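Local structure of putative peptidase (Bacteroides fragilis, 5DYN) at residues 137-148 / 210-218; 24-32 / 78-86. The protein is a cysteine protease of the clostripain (C11) family, present here as its C-terminal part, that probably activates the fragilis toxin by cleavage. All coordinates share one frame; numbering follows the deposited sequence.

Contact 1 (137-148 / 210-218); sequences KQNFDLSGVMCY and GLSTYIPRM. With NA (sodium ion), chain I; NA (sodium ion), chain J; NA (sodium ion), chain G.
Lys-137 presents its carbonyl O and its CG to the terminal methyl of Met-218, whose CE lies 3.3 Å from Lys-137 O. Bent at chi2 (-63°), the thioether chain folds back so that CE also meets CA of Gln-138. Asn-139 supplies the polar link: its OD1 accepts Met-218 N at 3.0 Å in a nearly straight bond (164° at the hydrogen), the donor tilted 16° from the carbonyl plane, while the amide crosses the methionine chain obliquely, ND2 against its CB and CG. Phe-140 then turns inward, its CD1 3.6 Å from CG2 of Ile-215 and one edge of the ring near Pro-216 O. The other branch of that isoleucine is taken by Leu-142, whose CD1 and CD2 meet Ile-215 CD1 tip to tip, each at 3.7 Å. A type II turn from Leu-142 to Val-145 follows, and within it Gly-144 O binds a sodium ion shared with Asp-207. Tyr-148 closes the far end: CD2 rests on CB of Ser-212, and Tyr-148 OH accepts Gly-210 N at 3.1 Å in a bent bond and is also hydrogen-bonded to Asp-159 OD1. Ser-212 OG binds a second sodium ion with the carbonyls of Phe-34 and Pro-55, Thr-213 OG1 a third with Tyr-227, Trp-232 and Trp-238. The end of Arg-217 leads away from the loop, NE and NH2 gripping Ile-215 O in the guanidinium plane. Backbone bonds join Met-146 to Asp-159 and Tyr-148 to Tyr-157, and strand 212-213 pairs antiparallel with 158-159, so both segments meet that strand region; helices 160-167 and 38-43 both touch Thr-213.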
loop_
_atom_site.group_PDB
_atom_site.type_symbol
_atom_site.label_atom_id
_atom_site.label_comp_id
_atom_site.label_asym_id
_atom_site.label_seq_id
_atom_site.Cartn_x
_atom_site.Cartn_y
_atom_site.Cartn_z
ATOM N N LYS B 137 18.780 24.582 -5.215
ATOM C CA LYS B 137 18.500 23.415 -6.050
ATOM C C LYS B 137 19.761 22.587 -6.266
ATOM O O LYS B 137 20.637 22.959 -7.050
ATOM C CB LYS B 137 17.912 23.843 -7.397
ATOM C CG LYS B 137 17.620 22.690 -8.348
ATOM C CD LYS B 137 16.890 23.175 -9.590
ATOM C CE LYS B 137 16.685 22.049 -10.591
ATOM N NZ LYS B 137 16.068 22.544 -11.855
ATOM N N GLN B 138 19.838 21.456 -5.575
ATOM C CA GLN B 138 21.054 20.650 -5.548
ATOM C C GLN B 138 20.774 19.250 -5.005
ATOM O O GLN B 138 19.955 19.085 -4.098
ATOM C CB GLN B 138 22.122 21.351 -4.698
ATOM C CG GLN B 138 23.333 20.504 -4.353
ATOM C CD GLN B 138 24.351 21.264 -3.527
ATOM O OE1 GLN B 138 25.352 21.750 -4.053
ATOM N NE2 GLN B 138 24.101 21.370 -2.225
ATOM N N ASN B 139 21.442 18.246 -5.568
ATOM C CA ASN B 139 21.355 16.886 -5.044
ATOM C C ASN B 139 21.681 16.835 -3.556
ATOM O O ASN B 139 22.602 17.503 -3.084
ATOM C CB ASN B 139 22.287 15.947 -5.812
ATOM C CG ASN B 139 21.697 15.492 -7.131
ATOM O OD1 ASN B 139 20.479 15.517 -7.321
ATOM N ND2 ASN B 139 22.558 15.069 -8.050
ATOM N N PHE B 140 20.912 16.041 -2.820
ATOM C CA PHE B 140 21.060 15.966 -1.376
ATOM C C PHE B 140 22.150 14.976 -0.969
ATOM O O PHE B 140 22.490 14.067 -1.725
ATOM C CB PHE B 140 19.726 15.575 -0.730
ATOM C CG PHE B 140 18.632 16.594 -0.921
ATOM C CD1 PHE B 140 17.906 16.644 -2.102
ATOM C CD2 PHE B 140 18.324 17.497 0.087
ATOM C CE1 PHE B 140 16.895 17.576 -2.278
ATOM C CE2 PHE B 140 17.316 18.434 -0.081
ATOM C CZ PHE B 140 16.600 18.474 -1.266
ATOM N N ASP B 141 22.705 15.173 0.222
ATOM C CA ASP B 141 23.606 14.197 0.824
ATOM C C ASP B 141 22.767 13.189 1.608
ATOM O O ASP B 141 22.448 13.407 2.776
ATOM C CB ASP B 141 24.630 14.889 1.729
ATOM C CG ASP B 141 25.619 13.918 2.351
ATOM O OD1 ASP B 141 25.795 12.804 1.810
ATOM O OD2 ASP B 141 26.229 14.275 3.382
ATOM N N LEU B 142 22.407 12.089 0.954
ATOM C CA LEU B 142 21.406 11.173 1.495
ATOM C C LEU B 142 21.984 9.943 2.183
ATOM O O LEU B 142 21.273 8.961 2.404
ATOM C CB LEU B 142 20.459 10.726 0.382
ATOM C CG LEU B 142 19.577 11.825 -0.201
ATOM C CD1 LEU B 142 18.722 11.280 -1.332
ATOM C CD2 LEU B 142 18.714 12.425 0.895
ATOM N N SER B 143 23.268 9.989 2.516
ATOM C CA SER B 143 23.884 8.894 3.254
ATOM C C SER B 143 23.265 8.832 4.645
ATOM O O SER B 143 23.112 9.857 5.308
ATOM C CB SER B 143 25.402 9.072 3.339
ATOM O OG SER B 143 25.736 10.333 3.889
ATOM N N GLY B 144 22.893 7.632 5.075
ATOM C CA GLY B 144 22.257 7.465 6.369
ATOM C C GLY B 144 20.745 7.550 6.289
ATOM O O GLY B 144 20.044 7.144 7.217
ATOM N N VAL B 145 20.237 8.088 5.185
ATOM C CA VAL B 145 18.797 8.126 4.955
ATOM C C VAL B 145 18.363 6.857 4.237
ATOM O O VAL B 145 18.691 6.661 3.066
ATOM C CB VAL B 145 18.371 9.349 4.121
ATOM C CG1 VAL B 145 16.862 9.343 3.909
ATOM C CG2 VAL B 145 18.817 10.639 4.791
ATOM N N MET B 146 17.636 5.999 4.949
ATOM C CA MET B 146 17.196 4.714 4.411
ATOM C C MET B 146 16.516 4.874 3.065
ATOM O O MET B 146 15.604 5.688 2.910
ATOM C CB MET B 146 16.240 4.014 5.378
ATOM C CG MET B 146 15.657 2.714 4.828
ATOM S SD MET B 146 16.925 1.461 4.534
ATOM C CE MET B 146 15.974 0.188 3.701
ATOM N N CYS B 147 16.983 4.105 2.089
ATOM C CA CYS B 147 16.363 4.074 0.776
ATOM C C CYS B 147 15.611 2.763 0.610
ATOM O O CYS B 147 16.217 1.691 0.630
ATOM C CB CYS B 147 17.409 4.233 -0.325
ATOM S SG CYS B 147 16.722 4.371 -1.987
ATOM N N TYR B 148 14.292 2.852 0.458
ATOM C CA TYR B 148 13.456 1.665 0.298
ATOM C C TYR B 148 13.518 1.114 -1.125
ATOM O O TYR B 148 13.035 0.015 -1.393
ATOM C CB TYR B 148 12.001 1.974 0.661
ATOM C CG TYR B 148 11.783 2.407 2.092
ATOM C CD1 TYR B 148 12.020 1.535 3.152
ATOM C CD2 TYR B 148 11.321 3.685 2.384
ATOM C CE1 TYR B 148 11.816 1.930 4.463
ATOM C CE2 TYR B 148 11.110 4.089 3.690
ATOM C CZ TYR B 148 11.358 3.209 4.725
ATOM O OH TYR B 148 11.146 3.614 6.023
ATOM N N GLY B 210 9.082 3.707 8.333
ATOM C CA GLY B 210 8.143 2.935 7.534
ATOM C C GLY B 210 7.236 3.686 6.575
ATOM O O GLY B 210 6.320 3.099 6.002
ATOM N N LEU B 211 7.485 4.979 6.397
ATOM C CA LEU B 211 6.728 5.774 5.436
ATOM C C LEU B 211 7.690 6.448 4.473
ATOM O O LEU B 211 8.585 7.182 4.894
ATOM C CB LEU B 211 5.862 6.818 6.141
ATOM C CG LEU B 211 4.911 7.625 5.251
ATOM C CD1 LEU B 211 3.826 6.731 4.664
ATOM C CD2 LEU B 211 4.298 8.786 6.020
ATOM N N SER B 212 7.511 6.197 3.180
ATOM C CA SER B 212 8.461 6.689 2.193
ATOM C C SER B 212 8.107 8.079 1.679
ATOM O O SER B 212 6.978 8.548 1.826
ATOM C CB SER B 212 8.557 5.726 1.011
ATOM O OG SER B 212 7.439 5.871 0.157
ATOM N N THR B 213 9.095 8.724 1.071
ATOM C CA THR B 213 8.901 10.001 0.409
ATOM C C THR B 213 9.741 10.050 -0.859
ATOM O O THR B 213 10.712 9.306 -0.999
ATOM C CB THR B 213 9.291 11.182 1.310
ATOM O OG1 THR B 213 9.030 12.414 0.624
ATOM C CG2 THR B 213 10.772 11.114 1.661
ATOM N N TYR B 214 9.367 10.925 -1.782
ATOM C CA TYR B 214 10.189 11.162 -2.955
ATOM C C TYR B 214 11.223 12.233 -2.638
ATOM O O TYR B 214 11.028 13.056 -1.741
ATOM C CB TYR B 214 9.332 11.573 -4.157
ATOM C CG TYR B 214 10.137 11.873 -5.402
ATOM C CD1 TYR B 214 10.750 10.853 -6.120
ATOM C CD2 TYR B 214 10.289 13.175 -5.856
ATOM C CE1 TYR B 214 11.489 11.122 -7.253
ATOM C CE2 TYR B 214 11.027 13.454 -6.990
ATOM C CZ TYR B 214 11.624 12.425 -7.683
ATOM O OH TYR B 214 12.358 12.703 -8.813
ATOM N N ILE B 215 12.341 12.198 -3.354
ATOM C CA ILE B 215 13.350 13.241 -3.255
ATOM C C ILE B 215 13.815 13.603 -4.658
ATOM O O ILE B 215 14.215 12.726 -5.424
ATOM C CB ILE B 215 14.561 12.808 -2.399
ATOM C CG1 ILE B 215 14.117 12.395 -0.994
ATOM C CG2 ILE B 215 15.582 13.931 -2.319
ATOM C CD1 ILE B 215 15.241 11.899 -0.120
ATOM N N PRO B 216 13.738 14.897 -5.007
ATOM C CA PRO B 216 14.187 15.391 -6.312
ATOM C C PRO B 216 15.659 15.076 -6.578
ATOM O O PRO B 216 16.458 14.971 -5.647
ATOM C CB PRO B 216 13.956 16.901 -6.211
ATOM C CG PRO B 216 12.859 17.042 -5.219
ATOM C CD PRO B 216 13.107 15.960 -4.207
ATOM N N ARG B 217 16.002 14.929 -7.853
ATOM C CA ARG B 217 17.350 14.560 -8.258
ATOM C C ARG B 217 17.637 15.152 -9.630
ATOM O O ARG B 217 16.752 15.210 -10.484
ATOM C CB ARG B 217 17.500 13.038 -8.283
ATOM C CG ARG B 217 16.581 12.380 -9.301
ATOM C CD ARG B 217 16.094 11.034 -8.838
ATOM N NE ARG B 217 15.433 11.108 -7.541
ATOM C CZ ARG B 217 15.137 10.040 -6.811
ATOM N NH1 ARG B 217 15.446 8.833 -7.262
ATOM N NH2 ARG B 217 14.540 10.175 -5.636
ATOM N N MET B 218 18.872 15.598 -9.833
ATOM C CA MET B 218 19.274 16.225 -11.088
ATOM C C MET B 218 19.082 15.294 -12.283
ATOM O O MET B 218 18.799 15.744 -13.392
ATOM C CB MET B 218 20.738 16.672 -11.013
ATOM C CG MET B 218 20.995 17.834 -10.068
ATOM S SD MET B 218 20.149 19.342 -10.577
ATOM C CE MET B 218 20.635 20.460 -9.265
HETATM NA NA NA I . 18.267 5.486 7.897
HETATM NA NA NA J . 7.203 3.482 -1.089
HETATM NA NA NA G . 7.634 14.686 0.177
#

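Contact 2 (24-32 / 78-86); sequences DLDFLFFDA and AALKIASCY
Ile-82 sets one methyl over each of two phenylalanine rings, packing helix 78-92 against strand 25-31, an outermost strand of the chain's mixed sheet, in the alpha/beta layering of a clan CD peptidase. The axes of segments 27-31 and 78-86 run nearly parallel, 19° apart and 9.4 Å at their closest. CD1 of Ile-82 stands 3.6 Å from the centroid of the Phe-27 ring, nearly on its normal, and CG2 lies over the centre of the Phe-29 ring, 4.0 Å from the centroid: two CH-pi contacts from one side chain. Phe-27 can take its place beneath CD1 because its CG sits between the backbone N and the carbonyl carbon (chi1 56°); Ala-78 CB approaches the same ring obliquely, and Ala-79 CB meets Phe-27 CB. Further along, Phe-29 and Tyr-86 meet rim to rim with their planes at 90°, Phe-29 CZ lying 3.5 Å from Tyr-86 CD1. Farther out, Ile-52 of strand 50-53 touches both phenylalanines, and Met-72 of helix 65-72 touches Ile-82. In the assembly a strand of the other chain pairs in parallel with residues 28-31, continuing the sheet, and Arg-16 of that chain forms a salt bridge with Asp-26. Asp-31 is held at both carboxylate oxygens: Ala-63 N donates to OD2, and Tyr-86 OH to Asp-31 OD1 at 3.1 Å, on the syn side but tilted out of the carboxylate plane.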
loop_
_atom_site.group_PDB
_atom_site.type_symbol
_atom_site.label_atom_id
_atom_site.label_comp_id
_atom_site.label_asym_id
_atom_site.label_seq_id
_atom_site.Cartn_x
_atom_site.Cartn_y
_atom_site.Cartn_z
ATOM N N ASP B 24 -16.815 4.794 3.342
ATOM C CA ASP B 24 -15.594 5.073 4.080
ATOM C C ASP B 24 -15.039 3.770 4.636
ATOM O O ASP B 24 -15.749 3.010 5.292
ATOM C CB ASP B 24 -15.831 6.076 5.203
ATOM C CG ASP B 24 -14.553 6.422 5.943
ATOM O OD1 ASP B 24 -13.682 7.086 5.342
ATOM O OD2 ASP B 24 -14.413 6.023 7.120
ATOM N N LEU B 25 -13.766 3.519 4.360
ATOM C CA LEU B 25 -13.144 2.250 4.707
ATOM C C LEU B 25 -12.423 2.315 6.046
ATOM O O LEU B 25 -11.852 3.341 6.403
ATOM C CB LEU B 25 -12.173 1.834 3.602
ATOM C CG LEU B 25 -12.783 1.785 2.200
ATOM C CD1 LEU B 25 -11.712 1.557 1.150
ATOM C CD2 LEU B 25 -13.848 0.701 2.122
ATOM N N ASP B 26 -12.458 1.218 6.793
ATOM C CA ASP B 26 -11.681 1.130 8.022
ATOM C C ASP B 26 -10.197 1.095 7.676
ATOM O O ASP B 26 -9.377 1.746 8.326
ATOM C CB ASP B 26 -12.071 -0.109 8.834
ATOM C CG ASP B 26 -11.131 -0.363 10.003
ATOM O OD1 ASP B 26 -10.633 0.618 10.599
ATOM O OD2 ASP B 26 -10.887 -1.544 10.328
ATOM N N PHE B 27 -9.864 0.334 6.639
ATOM C CA PHE B 27 -8.480 0.184 6.219
ATOM C C PHE B 27 -8.363 0.089 4.704
ATOM O O PHE B 27 -9.261 -0.417 4.031
ATOM C CB PHE B 27 -7.854 -1.056 6.870
ATOM C CG PHE B 27 -8.613 -2.334 6.614
ATOM C CD1 PHE B 27 -8.411 -3.060 5.448
ATOM C CD2 PHE B 27 -9.517 -2.818 7.548
ATOM C CE1 PHE B 27 -9.106 -4.234 5.213
ATOM C CE2 PHE B 27 -10.213 -3.992 7.319
ATOM C CZ PHE B 27 -10.008 -4.701 6.151
ATOM N N LEU B 28 -7.252 0.592 4.175
ATOM C CA LEU B 28 -6.891 0.365 2.783
ATOM C C LEU B 28 -5.623 -0.478 2.744
ATOM O O LEU B 28 -4.514 0.044 2.848
ATOM C CB LEU B 28 -6.687 1.683 2.031
ATOM C CG LEU B 28 -7.939 2.407 1.525
ATOM C CD1 LEU B 28 -8.685 3.080 2.665
ATOM C CD2 LEU B 28 -7.575 3.421 0.448
ATOM N N PHE B 29 -5.795 -1.788 2.612
ATOM C CA PHE B 29 -4.665 -2.707 2.626
ATOM C C PHE B 29 -4.119 -2.907 1.215
ATOM O O PHE B 29 -4.769 -3.517 0.365
ATOM C CB PHE B 29 -5.076 -4.051 3.242
ATOM C CG PHE B 29 -3.979 -5.083 3.251
ATOM C CD1 PHE B 29 -2.646 -4.711 3.353
ATOM C CD2 PHE B 29 -4.285 -6.432 3.149
ATOM C CE1 PHE B 29 -1.644 -5.661 3.353
ATOM C CE2 PHE B 29 -3.287 -7.386 3.150
ATOM C CZ PHE B 29 -1.964 -6.999 3.253
ATOM N N PHE B 30 -2.919 -2.385 0.975
ATOM C CA PHE B 30 -2.234 -2.578 -0.297
ATOM C C PHE B 30 -1.234 -3.725 -0.218
ATOM O O PHE B 30 -0.079 -3.530 0.164
ATOM C CB PHE B 30 -1.513 -1.300 -0.729
ATOM C CG PHE B 30 -2.410 -0.283 -1.371
ATOM C CD1 PHE B 30 -3.181 0.566 -0.599
ATOM C CD2 PHE B 30 -2.476 -0.174 -2.749
ATOM C CE1 PHE B 30 -4.006 1.503 -1.187
ATOM C CE2 PHE B 30 -3.302 0.761 -3.345
ATOM C CZ PHE B 30 -4.067 1.600 -2.562
ATOM N N ASP B 31 -1.682 -4.922 -0.576
ATOM C CA ASP B 31 -0.778 -6.052 -0.733
ATOM C C ASP B 31 -0.025 -5.873 -2.046
ATOM O O ASP B 31 -0.225 -6.628 -2.998
ATOM C CB ASP B 31 -1.541 -7.378 -0.720
ATOM C CG ASP B 31 -0.681 -8.541 -0.265
ATOM O OD1 ASP B 31 0.551 -8.359 -0.140
ATOM O OD2 ASP B 31 -1.235 -9.640 -0.043
ATOM N N ALA B 32 0.828 -4.852 -2.089
ATOM C CA ALA B 32 1.522 -4.458 -3.306
ATOM C C ALA B 32 2.768 -3.651 -2.956
ATOM O O ALA B 32 2.883 -3.122 -1.851
ATOM C CB ALA B 32 0.600 -3.655 -4.209
ATOM N N ALA B 78 -8.541 -3.910 13.371
ATOM C CA ALA B 78 -8.291 -4.796 12.246
ATOM C C ALA B 78 -6.996 -4.411 11.540
ATOM O O ALA B 78 -6.183 -5.276 11.219
ATOM C CB ALA B 78 -9.461 -4.766 11.276
ATOM N N ALA B 79 -6.805 -3.112 11.326
ATOM C CA ALA B 79 -5.637 -2.608 10.610
ATOM C C ALA B 79 -4.340 -3.043 11.280
ATOM O O ALA B 79 -3.410 -3.494 10.613
ATOM C CB ALA B 79 -5.696 -1.093 10.503
ATOM N N LEU B 80 -4.288 -2.919 12.602
ATOM C CA LEU B 80 -3.113 -3.344 13.356
ATOM C C LEU B 80 -2.951 -4.858 13.302
ATOM O O LEU B 80 -1.841 -5.372 13.162
ATOM C CB LEU B 80 -3.207 -2.880 14.810
ATOM C CG LEU B 80 -2.989 -1.391 15.077
ATOM C CD1 LEU B 80 -3.222 -1.081 16.545
ATOM C CD2 LEU B 80 -1.589 -0.972 14.654
ATOM N N LYS B 81 -4.068 -5.569 13.412
ATOM C CA LYS B 81 -4.040 -7.021 13.409
ATOM C C LYS B 81 -3.654 -7.559 12.031
ATOM O O LYS B 81 -2.950 -8.561 11.934
ATOM C CB LYS B 81 -5.390 -7.577 13.857
ATOM C CG LYS B 81 -5.642 -7.400 15.349
ATOM C CD LYS B 81 -7.104 -7.592 15.695
ATOM C CE LYS B 81 -7.336 -7.529 17.195
ATOM N NZ LYS B 81 -6.670 -8.660 17.902
ATOM N N ILE B 82 -4.102 -6.883 10.975
ATOM C CA ILE B 82 -3.685 -7.222 9.614
ATOM C C ILE B 82 -2.168 -7.118 9.472
ATOM O O ILE B 82 -1.511 -8.036 8.976
ATOM C CB ILE B 82 -4.348 -6.308 8.562
ATOM C CG1 ILE B 82 -5.849 -6.584 8.471
ATOM C CG2 ILE B 82 -3.705 -6.510 7.195
ATOM C CD1 ILE B 82 -6.612 -5.535 7.687
ATOM N N ALA B 83 -1.618 -5.995 9.923
ATOM C CA ALA B 83 -0.185 -5.748 9.833
ATOM C C ALA B 83 0.624 -6.741 10.660
ATOM O O ALA B 83 1.596 -7.318 10.169
ATOM C CB ALA B 83 0.131 -4.332 10.267
ATOM N N SER B 84 0.224 -6.933 11.914
ATOM C CA SER B 84 0.944 -7.833 12.812
ATOM C C SER B 84 0.900 -9.275 12.308
ATOM O O SER B 84 1.891 -9.995 12.407
ATOM C CB SER B 84 0.378 -7.750 14.232
ATOM O OG SER B 84 -1.004 -8.062 14.252
ATOM N N CYS B 85 -0.243 -9.687 11.764
ATOM C CA CYS B 85 -0.366 -11.016 11.160
ATOM C C CYS B 85 0.602 -11.179 9.998
ATOM O O CYS B 85 1.338 -12.162 9.924
ATOM C CB CYS B 85 -1.795 -11.271 10.676
ATOM S SG CYS B 85 -2.965 -11.689 11.978
ATOM N N TYR B 86 0.580 -10.204 9.095
ATOM C CA TYR B 86 1.469 -10.178 7.943
ATOM C C TYR B 86 2.918 -10.308 8.402
ATOM O O TYR B 86 3.674 -11.136 7.883
ATOM C CB TYR B 86 1.292 -8.879 7.158
ATOM C CG TYR B 86 1.735 -8.927 5.709
ATOM C CD1 TYR B 86 0.899 -8.479 4.688
ATOM C CD2 TYR B 86 2.976 -9.438 5.358
ATOM C CE1 TYR B 86 1.300 -8.515 3.371
ATOM C CE2 TYR B 86 3.383 -9.485 4.039
ATOM C CZ TYR B 86 2.543 -9.025 3.051
ATOM O OH TYR B 86 2.950 -9.074 1.741
#

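How the contacts relate
From the N terminus, contact 2 comes first: strand 25-31 leads through helix 38-43, strand 50-53 and helix 65-72 before helix 78-92 returns to pack against it, closing a loop of 45 residues. Contact 1 opens only afterwards and closes 61 residues, which include strands 158-159 and 185-196, so the two loops follow in series and neither nest nor cross. Contacts 1 and 2 lie on opposite sides of the chain's centre, with their centres about 27 Å apart and their nearest atoms about 10 Å apart. Contact 2 joins a helix to the sheet at the subunit interface; contact 1 ties a long loop to the segment around strand 212-213. Helix 38-43, inside the first loop, reaches segment 210-218.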